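Long-range contact in cytochrome cL (PDB 2D0W), which carries electrons through a covalently attached heme and probably serves as the electron acceptor for methanol dehydrogenase in periplasmic methanol oxidation: residues A[86-91]-A[121-126]. Numbering follows the deposited sequence.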
loop_
_atom_site.group_PDB
_atom_site.type_symbol
_atom_site.label_atom_id
_atom_site.label_comp_id
_atom_site.label_asym_id
_atom_site.label_seq_id
_atom_site.Cartn_x
_atom_site.Cartn_y
_atom_site.Cartn_z
ATOM N N THR A 86 -9.268 -2.147 4.056
ATOM C CA THR A 86 -8.607 -2.906 5.128
ATOM C C THR A 86 -7.968 -4.218 4.606
ATOM O O THR A 86 -7.265 -4.921 5.342
ATOM C CB THR A 86 -9.593 -3.224 6.318
ATOM O OG1 THR A 86 -10.645 -4.112 5.893
ATOM C CG2 THR A 86 -10.196 -1.966 6.921
ATOM N N THR A 87 -8.247 -4.581 3.357
ATOM C CA THR A 87 -7.560 -5.689 2.682
ATOM C C THR A 87 -6.591 -5.097 1.667
ATOM O O THR A 87 -6.862 -4.009 1.091
ATOM C CB THR A 87 -8.576 -6.655 1.991
ATOM O OG1 THR A 87 -9.137 -6.032 0.832
ATOM C CG2 THR A 87 -9.743 -6.978 2.923
ATOM N N ASP A 88 -5.486 -5.796 1.398
ATOM C CA ASP A 88 -4.525 -5.322 0.393
ATOM C C ASP A 88 -5.164 -5.323 -0.967
ATOM O O ASP A 88 -4.881 -4.452 -1.762
ATOM C CB ASP A 88 -3.235 -6.158 0.370
ATOM C CG ASP A 88 -2.412 -5.977 1.646
ATOM O OD1 ASP A 88 -1.589 -6.845 1.933
ATOM O OD2 ASP A 88 -2.612 -5.005 2.379
ATOM N N LYS A 89 -6.062 -6.279 -1.214
ATOM C CA LYS A 89 -6.733 -6.340 -2.519
ATOM C C LYS A 89 -7.551 -5.083 -2.794
ATOM O O LYS A 89 -7.496 -4.546 -3.915
ATOM C CB LYS A 89 -7.593 -7.591 -2.645
ATOM C CG LYS A 89 -7.874 -7.973 -4.072
ATOM C CD LYS A 89 -9.265 -7.612 -4.474
ATOM C CE LYS A 89 -10.112 -8.840 -4.689
ATOM N NZ LYS A 89 -9.780 -9.448 -5.974
ATOM N N GLY A 90 -8.310 -4.638 -1.793
ATOM C CA GLY A 90 -9.135 -3.424 -1.914
ATOM C C GLY A 90 -8.328 -2.162 -2.087
ATOM O O GLY A 90 -8.650 -1.329 -2.933
ATOM N N LEU A 91 -7.287 -2.012 -1.274
ATOM C CA LEU A 91 -6.372 -0.884 -1.354
ATOM C C LEU A 91 -5.716 -0.816 -2.740
ATOM O O LEU A 91 -5.693 0.245 -3.411
ATOM C CB LEU A 91 -5.320 -0.972 -0.209
ATOM C CG LEU A 91 -4.366 0.211 -0.087
ATOM C CD1 LEU A 91 -5.184 1.444 -0.113
ATOM C CD2 LEU A 91 -3.511 0.194 1.190
ATOM N N TRP A 121 4.061 0.652 2.577
ATOM C CA TRP A 121 4.298 1.958 3.277
ATOM C C TRP A 121 3.016 2.453 3.902
ATOM O O TRP A 121 3.038 2.909 5.033
ATOM C CB TRP A 121 4.829 3.069 2.346
ATOM C CG TRP A 121 5.060 4.394 3.047
ATOM C CD1 TRP A 121 4.437 5.603 2.795
ATOM C CD2 TRP A 121 5.963 4.633 4.115
ATOM N NE1 TRP A 121 4.923 6.577 3.640
ATOM C CE2 TRP A 121 5.860 6.003 4.463
ATOM C CE3 TRP A 121 6.865 3.824 4.819
ATOM C CZ2 TRP A 121 6.622 6.577 5.504
ATOM C CZ3 TRP A 121 7.618 4.404 5.871
ATOM C CH2 TRP A 121 7.481 5.766 6.186
ATOM N N ILE A 122 1.914 2.455 3.120
ATOM C CA ILE A 122 0.617 2.855 3.650
ATOM C C ILE A 122 0.228 2.064 4.906
ATOM O O ILE A 122 -0.257 2.638 5.877
ATOM C CB ILE A 122 -0.520 2.804 2.557
ATOM C CG1 ILE A 122 -0.219 3.818 1.436
ATOM C CG2 ILE A 122 -1.917 2.997 3.216
ATOM C CD1 ILE A 122 -1.090 3.580 0.162
ATOM N N ARG A 123 0.444 0.753 4.906
ATOM C CA ARG A 123 0.181 -0.048 6.120
ATOM C C ARG A 123 1.091 0.381 7.261
ATOM O O ARG A 123 0.657 0.424 8.437
ATOM C CB ARG A 123 0.337 -1.554 5.867
ATOM C CG ARG A 123 -0.592 -2.115 4.722
ATOM C CD ARG A 123 -2.005 -1.652 4.965
ATOM N NE ARG A 123 -2.897 -2.389 4.087
ATOM C CZ ARG A 123 -4.171 -2.101 3.865
ATOM N NH1 ARG A 123 -4.737 -1.070 4.433
ATOM N NH2 ARG A 123 -4.864 -2.873 3.043
ATOM N N HIS A 124 2.350 0.664 6.934
ATOM C CA HIS A 124 3.367 0.993 7.993
ATOM C C HIS A 124 3.113 2.289 8.807
ATOM O O HIS A 124 3.521 2.389 9.978
ATOM C CB HIS A 124 4.784 1.062 7.398
ATOM C CG HIS A 124 5.867 1.101 8.443
ATOM N ND1 HIS A 124 6.216 -0.001 9.202
ATOM C CD2 HIS A 124 6.682 2.102 8.839
ATOM C CE1 HIS A 124 7.192 0.335 10.036
ATOM N NE2 HIS A 124 7.482 1.610 9.842
ATOM N N ILE A 125 2.500 3.274 8.147
ATOM C CA ILE A 125 2.184 4.592 8.727
ATOM C C ILE A 125 0.929 4.663 9.607
ATOM O O ILE A 125 0.665 5.711 10.224
ATOM C CB ILE A 125 2.153 5.745 7.618
ATOM C CG1 ILE A 125 1.106 5.508 6.511
ATOM C CG2 ILE A 125 3.567 5.991 7.010
ATOM C CD1 ILE A 125 1.204 6.544 5.350
ATOM N N GLN A 126 0.189 3.542 9.671
ATOM C CA GLN A 126 -0.918 3.320 10.604
ATOM C C GLN A 126 -0.509 3.651 12.034
ATOM O O GLN A 126 0.547 3.279 12.486
ATOM C CB GLN A 126 -1.376 1.860 10.545
ATOM C CG GLN A 126 -2.613 1.539 11.381
ATOM C CD GLN A 126 -3.839 2.378 10.997
ATOM O OE1 GLN A 126 -4.666 2.704 11.855
ATOM N NE2 GLN A 126 -3.973 2.706 9.716
#
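Arg123 meets Asp88 side-on: NE and NH2 converge on the single oxygen Asp88 OD2, forming a salt bridge of two hydrogen bonds. The bond from Arg123 NE to Asp88 OD2, 3.1 Å with an N-H...O angle of 155°, arrives nearly along the carboxylate C-O direction. Arg123 NH2 reaches Asp88 OD2 at 3.2 Å from the anti side, tilted slightly out of the carboxylate plane. Carboxylate and guanidinium are nearly coplanar, 29° apart, with OD2 almost in the guanidinium plane. Over one face of that group, above its centre, lies a methyl of Leu91, CD2 standing 3.6 Å from Arg123 CZ. The same methyl, Leu91 CD2, touches Ile122 CG2 at 3.8 Å, so one leucine branch covers a charged group and joins an apolar contact.

Further out, Arg123 NH1 donates to the backbone carbonyl of Asn85, and the other carboxylate oxygen, Asp88 OD1, accepts from the backbone of Asp39; both ends of the salt bridge therefore have a second anchor. A bend at chi2 (-50°) turns the arginine chain toward the start of the facing helix. That start is marked by Thr87, the N-cap, whose OG1 accepts from Gly90 N at 3.1 Å and is also hydrogen-bonded to the carbonyl oxygen of Lys84. A methionine in place of Arg123 would probably leave the buried carboxylate of Asp88 without its countercharge and the carbonyl of Asn85 without its NH1 donor.

Leu91 and Ile122 both touch the heme, placing this link directly behind the pocket wall of the helical cytochrome c fold: a worked case of a buried charge accommodated by a matching aspartate and a leucine lid. It ties the N-terminus of helix 88-97 to the C-terminal part of helix 112-124, whose Ile119 also packs against Asp88 and Leu91.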